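Local coordinates for protein chorismate synthase (PDB 1SQ1) that probably catalyses the final step of the shikimate pathway, eliminating phosphate from 5-enolpyruvylshikimate-3-phosphate to give chorismate with the help of reduced FMN, at residues G152-L163 and L181-E192; I193-G204 and G318-V326. One frame throughout, in Å; residues are numbered along the deposited sequence.

Helix 186-198 is shared by both contacts: its first half lies in contact 1 and its last turns in contact 2. In contact 1 (152-163 with 181-192) it packs on a beta hairpin at the edge of an antiparallel sheet, through aromatic and aliphatic packing of F159, F189, V156 and L181, with a serine-aspartate hydrogen bond and carboxylates beside it. Contact 2 (193-204 with 318-326) is smaller and lies nearer the surface; loop meets helix end there, through a proline, one backbone hydrogen bond and basic side chains, among them R319 of the predicted FMN site. The two touch where V156 meets I193 and G157 meets V203, and both reach the second subunit.

Contact 1: residues G152-L163 and L181-E192; sequences GVFGVGTFVSNL and LDPKLESDFKNE
F159 and F189 meet where helix 186-192 packs on the beta hairpin formed by strands 152-156 and 159-160, whose type II' turn runs from V156 to F159. G157 suits this turn because its positive phi is easy for a residue without a side chain. F159 projects toward the helix, and its ring lies across D188, whose CB sits 3.8 Å from the ring centroid, 12° off the normal, in a CH-pi contact. The OE2 of E192 approaches the same ring at its edge, near the ring plane, where the polarised C-H groups are a suitable neighbour for a carboxylate oxygen.

F189 is buried, its CG turned anti to the carbonyl carbon (chi1 -65°), which carries the ring in against the hairpin. V156 CG2 stands over one face, 3.9 Å from the centroid, while the O of F159 lies at the edge, 3.2 Å from CE1. A flat, wide side chain is well suited to this place, since it can touch V156 with a face and the F159 carbonyl with an edge.

L181 fills the inner end of the contact: its branched tip rests on G152, with CD1 3.5 Å from the glycine O. The backbone N of L181 donates to V153 O, and F168 and F208 pack around its side chain. Beyond it, D182 accepts a hydrogen bond from S161, whose OG approaches OD1 at 2.8 Å from above the carboxylate plane, 59° out of it.

Contact 2: residues I193-G204 and G318-V326; sequences ILNARNSKDSVG and GRHDPCVGV
G318 opens the segment beside R197 of helix 193-198, whose guanidinium lies obliquely against the glycine's backbone, NH1 3.2 Å from the G318 CA. R319, predicted to bind FMN, has a chain bent at chi2 (84°) that brings its end back to K200, whose NZ is 4.4 Å from R319 NH1. A positive charge at R319 is consistent with a site for the FMN phosphate or another anion. K200 follows the helix end with positive phi in a Schellman motif, which turns the chain back toward the loop.

D321 folds its own loop: OD1 accepts from the backbone N of C323, making an Asx turn, and its backbone O accepts from T295, itself a predicted FMN-binding residue. P322 is the main apolar piece of the contact. The side chains of P322 and I193 cross at about a right angle, with P322 CG 3.8 Å from I193 CG2, and the proline CB packs on the backbone of R197. Compact and rigid, the proline fits the groove between the helix and the returning chain 201-203. That chain leads into strand 205-212 of the antiparallel sheet, so the contact joins the sheet's approach to the loop that precedes helix 325-346. V203 N donates to P322 O at 2.7 Å, which ties the returning chain to the loop. Nearby, S202 OG bonds to T295 O.

C323 points its CB at the helix and the returning chain, 3.9 Å from I193 CG1 and equally far from V203 CG1. Its SG, anti to the backbone N (chi1 -180°), is carried toward the V203 and G204 carbonyls. V326 ends the segment, its CG2 4.2 Å from I193 CD1.

Contact 1: residues G152-L163 and L181-E192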
loop_
_atom_site.group_PDB
_atom_site.type_symbol
_atom_site.label_atom_id
_atom_site.label_comp_id
_atom_site.label_asym_id
_atom_site.label_seq_id
_atom_site.Cartn_x
_atom_site.Cartn_y
_atom_site.Cartn_z
ATOM N N GLY A 152 15.787 19.341 -19.679
ATOM C CA GLY A 152 15.639 20.304 -20.754
ATOM C C GLY A 152 15.293 19.638 -22.072
ATOM O O GLY A 152 15.479 18.432 -22.215
ATOM N N VAL A 153 14.799 20.416 -23.037
ATOM C CA VAL A 153 14.421 19.883 -24.350
ATOM C C VAL A 153 15.628 19.731 -25.276
ATOM O O VAL A 153 16.363 20.691 -25.509
ATOM C CB VAL A 153 13.419 20.805 -25.082
ATOM C CG1 VAL A 153 12.886 20.103 -26.318
ATOM C CG2 VAL A 153 12.298 21.215 -24.158
ATOM N N PHE A 154 15.825 18.535 -25.819
ATOM C CA PHE A 154 16.944 18.329 -26.721
ATOM C C PHE A 154 16.494 17.955 -28.109
ATOM O O PHE A 154 17.309 17.837 -29.024
ATOM C CB PHE A 154 17.900 17.269 -26.182
ATOM C CG PHE A 154 17.388 15.855 -26.238
ATOM C CD1 PHE A 154 17.798 14.991 -27.252
ATOM C CD2 PHE A 154 16.621 15.335 -25.194
ATOM C CE1 PHE A 154 17.467 13.612 -27.211
ATOM C CE2 PHE A 154 16.287 13.966 -25.145
ATOM C CZ PHE A 154 16.714 13.105 -26.155
ATOM N N GLY A 155 15.190 17.784 -28.273
ATOM C CA GLY A 155 14.652 17.430 -29.567
ATOM C C GLY A 155 13.258 17.983 -29.745
ATOM O O GLY A 155 12.438 17.952 -28.825
ATOM N N VAL A 156 12.997 18.520 -30.928
ATOM C CA VAL A 156 11.685 19.053 -31.249
ATOM C C VAL A 156 11.391 18.734 -32.706
ATOM O O VAL A 156 12.070 19.221 -33.608
ATOM C CB VAL A 156 11.611 20.569 -31.055
ATOM C CG1 VAL A 156 10.276 21.083 -31.574
ATOM C CG2 VAL A 156 11.791 20.918 -29.580
ATOM N N GLY A 157 10.379 17.907 -32.934
ATOM C CA GLY A 157 10.040 17.536 -34.290
ATOM C C GLY A 157 11.153 16.695 -34.873
ATOM O O GLY A 157 11.690 15.816 -34.205
ATOM N N THR A 158 11.499 16.976 -36.124
ATOM C CA THR A 158 12.550 16.254 -36.830
ATOM C C THR A 158 13.943 16.774 -36.419
ATOM O O THR A 158 14.974 16.243 -36.843
ATOM C CB THR A 158 12.344 16.373 -38.369
ATOM O OG1 THR A 158 12.328 17.754 -38.758
ATOM C CG2 THR A 158 11.009 15.758 -38.760
ATOM N N PHE A 159 13.966 17.804 -35.576
ATOM C CA PHE A 159 15.216 18.384 -35.090
ATOM C C PHE A 159 15.623 17.722 -33.782
ATOM O O PHE A 159 15.054 18.015 -32.736
ATOM C CB PHE A 159 15.029 19.877 -34.861
ATOM C CG PHE A 159 14.622 20.613 -36.090
ATOM C CD1 PHE A 159 15.522 20.785 -37.134
ATOM C CD2 PHE A 159 13.325 21.079 -36.236
ATOM C CE1 PHE A 159 15.138 21.407 -38.308
ATOM C CE2 PHE A 159 12.931 21.702 -37.405
ATOM C CZ PHE A 159 13.842 21.866 -38.448
ATOM N N VAL A 160 16.611 16.837 -33.830
ATOM C CA VAL A 160 17.051 16.165 -32.614
ATOM C C VAL A 160 18.563 16.303 -32.375
ATOM O O VAL A 160 19.368 15.706 -33.092
ATOM C CB VAL A 160 16.667 14.672 -32.660
ATOM C CG1 VAL A 160 16.801 14.057 -31.282
ATOM C CG2 VAL A 160 15.254 14.526 -33.165
ATOM N N SER A 161 18.942 17.084 -31.364
ATOM C CA SER A 161 20.354 17.291 -31.059
ATOM C C SER A 161 21.133 16.000 -31.027
ATOM O O SER A 161 20.753 15.051 -30.342
ATOM C CB SER A 161 20.545 17.980 -29.708
ATOM O OG SER A 161 21.905 17.853 -29.279
ATOM N N ASN A 162 22.239 15.969 -31.758
ATOM C CA ASN A 162 23.070 14.781 -31.785
ATOM C C ASN A 162 24.380 15.039 -31.029
ATOM O O ASN A 162 25.470 14.763 -31.533
ATOM C CB ASN A 162 23.340 14.376 -33.233
ATOM C CG ASN A 162 24.134 15.426 -33.987
ATOM O OD1 ASN A 162 24.039 16.623 -33.685
ATOM N ND2 ASN A 162 24.917 14.989 -34.983
ATOM N N LEU A 163 24.257 15.584 -29.821
ATOM C CA LEU A 163 25.406 15.853 -28.963
ATOM C C LEU A 163 25.539 14.733 -27.939
ATOM O O LEU A 163 24.713 13.824 -27.876
ATOM C CB LEU A 163 25.223 17.173 -28.207
ATOM C CG LEU A 163 25.803 18.482 -28.751
ATOM C CD1 LEU A 163 25.292 18.755 -30.158
ATOM C CD2 LEU A 163 25.406 19.608 -27.817
ATOM N N LEU A 181 18.828 22.405 -24.853
ATOM C CA LEU A 181 20.106 21.881 -24.344
ATOM C C LEU A 181 21.203 21.885 -25.413
ATOM O O LEU A 181 22.344 21.518 -25.140
ATOM C CB LEU A 181 19.936 20.447 -23.814
ATOM C CG LEU A 181 19.062 20.235 -22.575
ATOM C CD1 LEU A 181 18.965 18.753 -22.264
ATOM C CD2 LEU A 181 19.653 20.988 -21.400
ATOM N N ASP A 182 20.841 22.283 -26.628
ATOM C CA ASP A 182 21.775 22.357 -27.748
ATOM C C ASP A 182 21.562 23.731 -28.382
ATOM O O ASP A 182 20.651 23.915 -29.183
ATOM C CB ASP A 182 21.477 21.259 -28.779
ATOM C CG ASP A 182 22.650 21.004 -29.712
ATOM O OD1 ASP A 182 22.523 20.197 -30.656
ATOM O OD2 ASP A 182 23.713 21.606 -29.493
ATOM N N PRO A 183 22.401 24.715 -28.025
ATOM C CA PRO A 183 22.312 26.088 -28.545
ATOM C C PRO A 183 22.355 26.232 -30.067
ATOM O O PRO A 183 21.943 27.258 -30.611
ATOM C CB PRO A 183 23.480 26.793 -27.854
ATOM C CG PRO A 183 24.477 25.679 -27.655
ATOM C CD PRO A 183 23.597 24.554 -27.179
ATOM N N LYS A 184 22.844 25.199 -30.743
ATOM C CA LYS A 184 22.941 25.208 -32.198
ATOM C C LYS A 184 21.582 24.921 -32.853
ATOM O O LYS A 184 21.365 25.237 -34.029
ATOM C CB LYS A 184 23.980 24.176 -32.648
ATOM C CG LYS A 184 24.069 23.968 -34.157
ATOM C CD LYS A 184 24.450 25.245 -34.917
ATOM C CE LYS A 184 24.586 24.959 -36.415
ATOM N NZ LYS A 184 25.131 26.101 -37.197
ATOM N N LEU A 185 20.663 24.333 -32.092
ATOM C CA LEU A 185 19.336 24.017 -32.610
ATOM C C LEU A 185 18.238 24.824 -31.927
ATOM O O LEU A 185 17.062 24.653 -32.229
ATOM C CB LEU A 185 19.046 22.518 -32.447
ATOM C CG LEU A 185 19.672 21.513 -33.424
ATOM C CD1 LEU A 185 21.088 21.915 -33.783
ATOM C CD2 LEU A 185 19.649 20.129 -32.798
ATOM N N GLU A 186 18.620 25.715 -31.021
ATOM C CA GLU A 186 17.634 26.508 -30.297
ATOM C C GLU A 186 16.743 27.347 -31.214
ATOM O O GLU A 186 15.599 27.650 -30.867
ATOM C CB GLU A 186 18.335 27.399 -29.264
ATOM C CG GLU A 186 17.435 27.916 -28.146
ATOM C CD GLU A 186 17.210 29.412 -28.222
ATOM O OE1 GLU A 186 16.602 29.979 -27.284
ATOM O OE2 GLU A 186 17.637 30.025 -29.227
ATOM N N SER A 187 17.258 27.717 -32.382
ATOM C CA SER A 187 16.480 28.513 -33.332
ATOM C C SER A 187 15.517 27.622 -34.118
ATOM O O SER A 187 14.426 28.052 -34.485
ATOM C CB SER A 187 17.404 29.236 -34.318
ATOM O OG SER A 187 17.829 28.357 -35.351
ATOM N N ASP A 188 15.934 26.385 -34.380
ATOM C CA ASP A 188 15.106 25.442 -35.125
ATOM C C ASP A 188 13.933 24.958 -34.277
ATOM O O ASP A 188 12.809 24.819 -34.775
ATOM C CB ASP A 188 15.930 24.239 -35.589
ATOM C CG ASP A 188 17.112 24.640 -36.445
ATOM O OD1 ASP A 188 17.323 24.010 -37.513
ATOM O OD2 ASP A 188 17.832 25.587 -36.043
ATOM N N PHE A 189 14.185 24.689 -33.001
ATOM C CA PHE A 189 13.108 24.249 -32.144
ATOM C C PHE A 189 12.027 25.328 -32.144
ATOM O O PHE A 189 10.859 25.037 -32.401
ATOM C CB PHE A 189 13.604 24.013 -30.715
ATOM C CG PHE A 189 14.598 22.892 -30.586
ATOM C CD1 PHE A 189 14.691 21.903 -31.562
ATOM C CD2 PHE A 189 15.436 22.815 -29.482
ATOM C CE1 PHE A 189 15.604 20.858 -31.442
ATOM C CE2 PHE A 189 16.352 21.769 -29.356
ATOM C CZ PHE A 189 16.434 20.792 -30.336
ATOM N N LYS A 190 12.422 26.574 -31.874
ATOM C CA LYS A 190 11.478 27.696 -31.824
ATOM C C LYS A 190 10.638 27.805 -33.083
ATOM O O LYS A 190 9.412 27.923 -33.032
ATOM C CB LYS A 190 12.234 29.007 -31.611
ATOM C CG LYS A 190 12.892 29.117 -30.256
ATOM C CD LYS A 190 13.576 30.449 -30.081
ATOM C CE LYS A 190 14.140 30.587 -28.681
ATOM N NZ LYS A 190 14.823 31.904 -28.494
ATOM N N ASN A 191 11.333 27.782 -34.211
ATOM C CA ASN A 191 10.723 27.865 -35.523
ATOM C C ASN A 191 9.757 26.700 -35.699
ATOM O O ASN A 191 8.595 26.904 -36.057
ATOM C CB ASN A 191 11.830 27.818 -36.575
ATOM C CG ASN A 191 11.345 27.320 -37.906
ATOM O OD1 ASN A 191 11.928 26.400 -38.486
ATOM N ND2 ASN A 191 10.272 27.918 -38.403
ATOM N N GLU A 192 10.242 25.485 -35.437
ATOM C CA GLU A 192 9.433 24.269 -35.565
ATOM C C GLU A 192 8.161 24.370 -34.731
ATOM O O GLU A 192 7.089 23.954 -35.168
ATOM C CB GLU A 192 10.246 23.042 -35.125
ATOM C CG GLU A 192 9.434 21.754 -34.991
ATOM C CD GLU A 192 8.962 21.211 -36.324
ATOM O OE1 GLU A 192 8.250 20.184 -36.344
ATOM O OE2 GLU A 192 9.308 21.807 -37.361
#

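Contact 2: residues I193-G204 and G318-V326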
loop_
_atom_site.group_PDB
_atom_site.type_symbol
_atom_site.label_atom_id
_atom_site.label_comp_id
_atom_site.label_asym_id
_atom_site.label_seq_id
_atom_site.Cartn_x
_atom_site.Cartn_y
_atom_site.Cartn_z
ATOM N N ILE A 193 8.292 24.928 -33.529
ATOM C CA ILE A 193 7.163 25.098 -32.623
ATOM C C ILE A 193 6.212 26.166 -33.159
ATOM O O ILE A 193 5.004 25.947 -33.267
ATOM C CB ILE A 193 7.649 25.494 -31.201
ATOM C CG1 ILE A 193 8.329 24.285 -30.542
ATOM C CG2 ILE A 193 6.478 26.011 -30.359
ATOM C CD1 ILE A 193 8.901 24.562 -29.161
ATOM N N LEU A 194 6.769 27.325 -33.490
ATOM C CA LEU A 194 5.980 28.423 -34.030
ATOM C C LEU A 194 5.233 27.897 -35.268
ATOM O O LEU A 194 4.007 28.027 -35.375
ATOM C CB LEU A 194 6.909 29.579 -34.416
ATOM C CG LEU A 194 6.492 31.004 -34.045
ATOM C CD1 LEU A 194 7.602 31.962 -34.432
ATOM C CD2 LEU A 194 5.199 31.385 -34.740
ATOM N N ASN A 195 5.969 27.287 -36.196
ATOM C CA ASN A 195 5.357 26.750 -37.400
ATOM C C ASN A 195 4.199 25.839 -37.025
ATOM O O ASN A 195 3.116 25.940 -37.592
ATOM C CB ASN A 195 6.377 25.962 -38.219
ATOM C CG ASN A 195 5.839 25.557 -39.577
ATOM O OD1 ASN A 195 5.594 26.403 -40.432
ATOM N ND2 ASN A 195 5.639 24.259 -39.776
ATOM N N ALA A 196 4.437 24.950 -36.066
ATOM C CA ALA A 196 3.411 24.022 -35.613
ATOM C C ALA A 196 2.219 24.774 -35.019
ATOM O O ALA A 196 1.076 24.326 -35.131
ATOM C CB ALA A 196 3.988 23.061 -34.588
ATOM N N ARG A 197 2.482 25.923 -34.399
ATOM C CA ARG A 197 1.411 26.720 -33.803
ATOM C C ARG A 197 0.538 27.327 -34.890
ATOM O O ARG A 197 -0.624 26.951 -35.043
ATOM C CB ARG A 197 1.981 27.839 -32.918
ATOM C CG ARG A 197 0.905 28.662 -32.212
ATOM C CD ARG A 197 1.467 29.469 -31.045
ATOM N NE ARG A 197 2.354 30.558 -31.455
ATOM C CZ ARG A 197 1.968 31.625 -32.157
ATOM N NH1 ARG A 197 0.700 31.756 -32.543
ATOM N NH2 ARG A 197 2.848 32.573 -32.465
ATOM N N ASN A 198 1.113 28.261 -35.648
ATOM C CA ASN A 198 0.398 28.940 -36.724
ATOM C C ASN A 198 -0.404 27.955 -37.575
ATOM O O ASN A 198 -1.524 28.262 -37.995
ATOM C CB ASN A 198 1.381 29.705 -37.608
ATOM C CG ASN A 198 2.229 30.683 -36.819
ATOM O OD1 ASN A 198 1.785 31.223 -35.803
ATOM N ND2 ASN A 198 3.450 30.926 -37.283
ATOM N N SER A 199 0.167 26.775 -37.819
ATOM C CA SER A 199 -0.495 25.746 -38.613
ATOM C C SER A 199 -1.683 25.154 -37.878
ATOM O O SER A 199 -2.376 24.288 -38.421
ATOM C CB SER A 199 0.472 24.603 -38.932
ATOM O OG SER A 199 1.495 25.009 -39.809
ATOM N N LYS A 200 -1.919 25.618 -36.651
ATOM C CA LYS A 200 -2.999 25.087 -35.822
ATOM C C LYS A 200 -2.758 23.589 -35.708
ATOM O O LYS A 200 -3.634 22.779 -36.007
ATOM C CB LYS A 200 -4.377 25.342 -36.453
ATOM C CG LYS A 200 -4.842 26.790 -36.406
ATOM C CD LYS A 200 -6.276 26.943 -36.910
ATOM C CE LYS A 200 -7.279 26.241 -35.996
ATOM N NZ LYS A 200 -8.700 26.394 -36.457
ATOM N N ASP A 201 -1.544 23.228 -35.307
ATOM C CA ASP A 201 -1.168 21.825 -35.155
ATOM C C ASP A 201 -0.224 21.746 -33.957
ATOM O O ASP A 201 0.040 22.757 -33.300
ATOM C CB ASP A 201 -0.462 21.328 -36.426
ATOM C CG ASP A 201 -0.467 19.815 -36.551
ATOM O OD1 ASP A 201 0.153 19.305 -37.519
ATOM O OD2 ASP A 201 -1.094 19.143 -35.692
ATOM N N SER A 202 0.282 20.554 -33.662
ATOM C CA SER A 202 1.194 20.387 -32.541
ATOM C C SER A 202 2.404 19.577 -32.990
ATOM O O SER A 202 2.439 19.083 -34.124
ATOM C CB SER A 202 0.490 19.666 -31.399
ATOM O OG SER A 202 0.165 18.344 -31.788
ATOM N N VAL A 203 3.391 19.445 -32.104
ATOM C CA VAL A 203 4.605 18.688 -32.410
ATOM C C VAL A 203 5.199 18.046 -31.168
ATOM O O VAL A 203 5.166 18.635 -30.094
ATOM C CB VAL A 203 5.682 19.586 -33.040
ATOM C CG1 VAL A 203 5.953 20.763 -32.135
ATOM C CG2 VAL A 203 6.957 18.785 -33.272
ATOM N N GLY A 204 5.747 16.842 -31.325
ATOM C CA GLY A 204 6.353 16.143 -30.201
ATOM C C GLY A 204 7.666 16.760 -29.747
ATOM O O GLY A 204 8.102 17.771 -30.304
ATOM N N GLY A 318 -2.514 32.817 -31.680
ATOM C CA GLY A 318 -2.243 31.431 -31.346
ATOM C C GLY A 318 -2.746 31.007 -29.974
ATOM O O GLY A 318 -2.781 31.813 -29.041
ATOM N N ARG A 319 -3.142 29.739 -29.855
ATOM C CA ARG A 319 -3.638 29.183 -28.593
ATOM C C ARG A 319 -3.156 27.744 -28.399
ATOM O O ARG A 319 -2.303 27.264 -29.152
ATOM C CB ARG A 319 -5.177 29.240 -28.538
ATOM C CG ARG A 319 -5.909 28.509 -29.665
ATOM C CD ARG A 319 -6.084 27.016 -29.390
ATOM N NE ARG A 319 -6.694 26.325 -30.526
ATOM C CZ ARG A 319 -6.069 26.071 -31.676
ATOM N NH1 ARG A 319 -6.708 25.443 -32.655
ATOM N NH2 ARG A 319 -4.802 26.428 -31.840
ATOM N N HIS A 320 -3.704 27.070 -27.385
ATOM C CA HIS A 320 -3.351 25.683 -27.061
ATOM C C HIS A 320 -1.837 25.517 -26.864
ATOM O O HIS A 320 -1.109 26.502 -26.724
ATOM C CB HIS A 320 -3.832 24.747 -28.173
ATOM C CG HIS A 320 -3.951 23.317 -27.754
ATOM N ND1 HIS A 320 -4.855 22.897 -26.801
ATOM C CD2 HIS A 320 -3.289 22.210 -28.160
ATOM C CE1 HIS A 320 -4.743 21.589 -26.640
ATOM N NE2 HIS A 320 -3.798 21.150 -27.454
ATOM N N ASP A 321 -1.358 24.278 -26.838
ATOM C CA ASP A 321 0.072 24.059 -26.676
ATOM C C ASP A 321 0.598 23.267 -27.869
ATOM O O ASP A 321 0.376 22.058 -27.974
ATOM C CB ASP A 321 0.380 23.301 -25.375
ATOM C CG ASP A 321 1.831 23.474 -24.928
ATOM O OD1 ASP A 321 2.717 23.614 -25.804
ATOM O OD2 ASP A 321 2.088 23.453 -23.703
ATOM N N PRO A 322 1.295 23.948 -28.793
ATOM C CA PRO A 322 1.860 23.323 -29.987
ATOM C C PRO A 322 2.998 22.364 -29.670
ATOM O O PRO A 322 3.451 21.616 -30.534
ATOM C CB PRO A 322 2.325 24.521 -30.800
ATOM C CG PRO A 322 2.730 25.491 -29.745
ATOM C CD PRO A 322 1.575 25.394 -28.787
ATOM N N CYS A 323 3.466 22.398 -28.428
ATOM C CA CYS A 323 4.552 21.524 -28.007
ATOM C C CYS A 323 4.586 21.432 -26.499
ATOM O O CYS A 323 5.321 22.168 -25.843
ATOM C CB CYS A 323 5.892 22.054 -28.503
ATOM S SG CYS A 323 7.265 21.007 -28.009
ATOM N N VAL A 324 3.802 20.514 -25.954
ATOM C CA VAL A 324 3.719 20.351 -24.513
ATOM C C VAL A 324 4.961 19.697 -23.922
ATOM O O VAL A 324 5.113 19.628 -22.708
ATOM C CB VAL A 324 2.459 19.539 -24.135
ATOM C CG1 VAL A 324 2.596 18.088 -24.598
ATOM C CG2 VAL A 324 2.219 19.624 -22.645
ATOM N N GLY A 325 5.850 19.214 -24.781
ATOM C CA GLY A 325 7.076 18.601 -24.300
ATOM C C GLY A 325 7.980 19.615 -23.610
ATOM O O GLY A 325 8.918 19.247 -22.904
ATOM N N VAL A 326 7.717 20.901 -23.816
ATOM C CA VAL A 326 8.520 21.927 -23.174
ATOM C C VAL A 326 8.078 22.008 -21.725
ATOM O O VAL A 326 8.894 21.826 -20.829
ATOM C CB VAL A 326 8.356 23.302 -23.860
ATOM C CG1 VAL A 326 8.948 24.397 -22.985
ATOM C CG2 VAL A 326 9.067 23.293 -25.202
#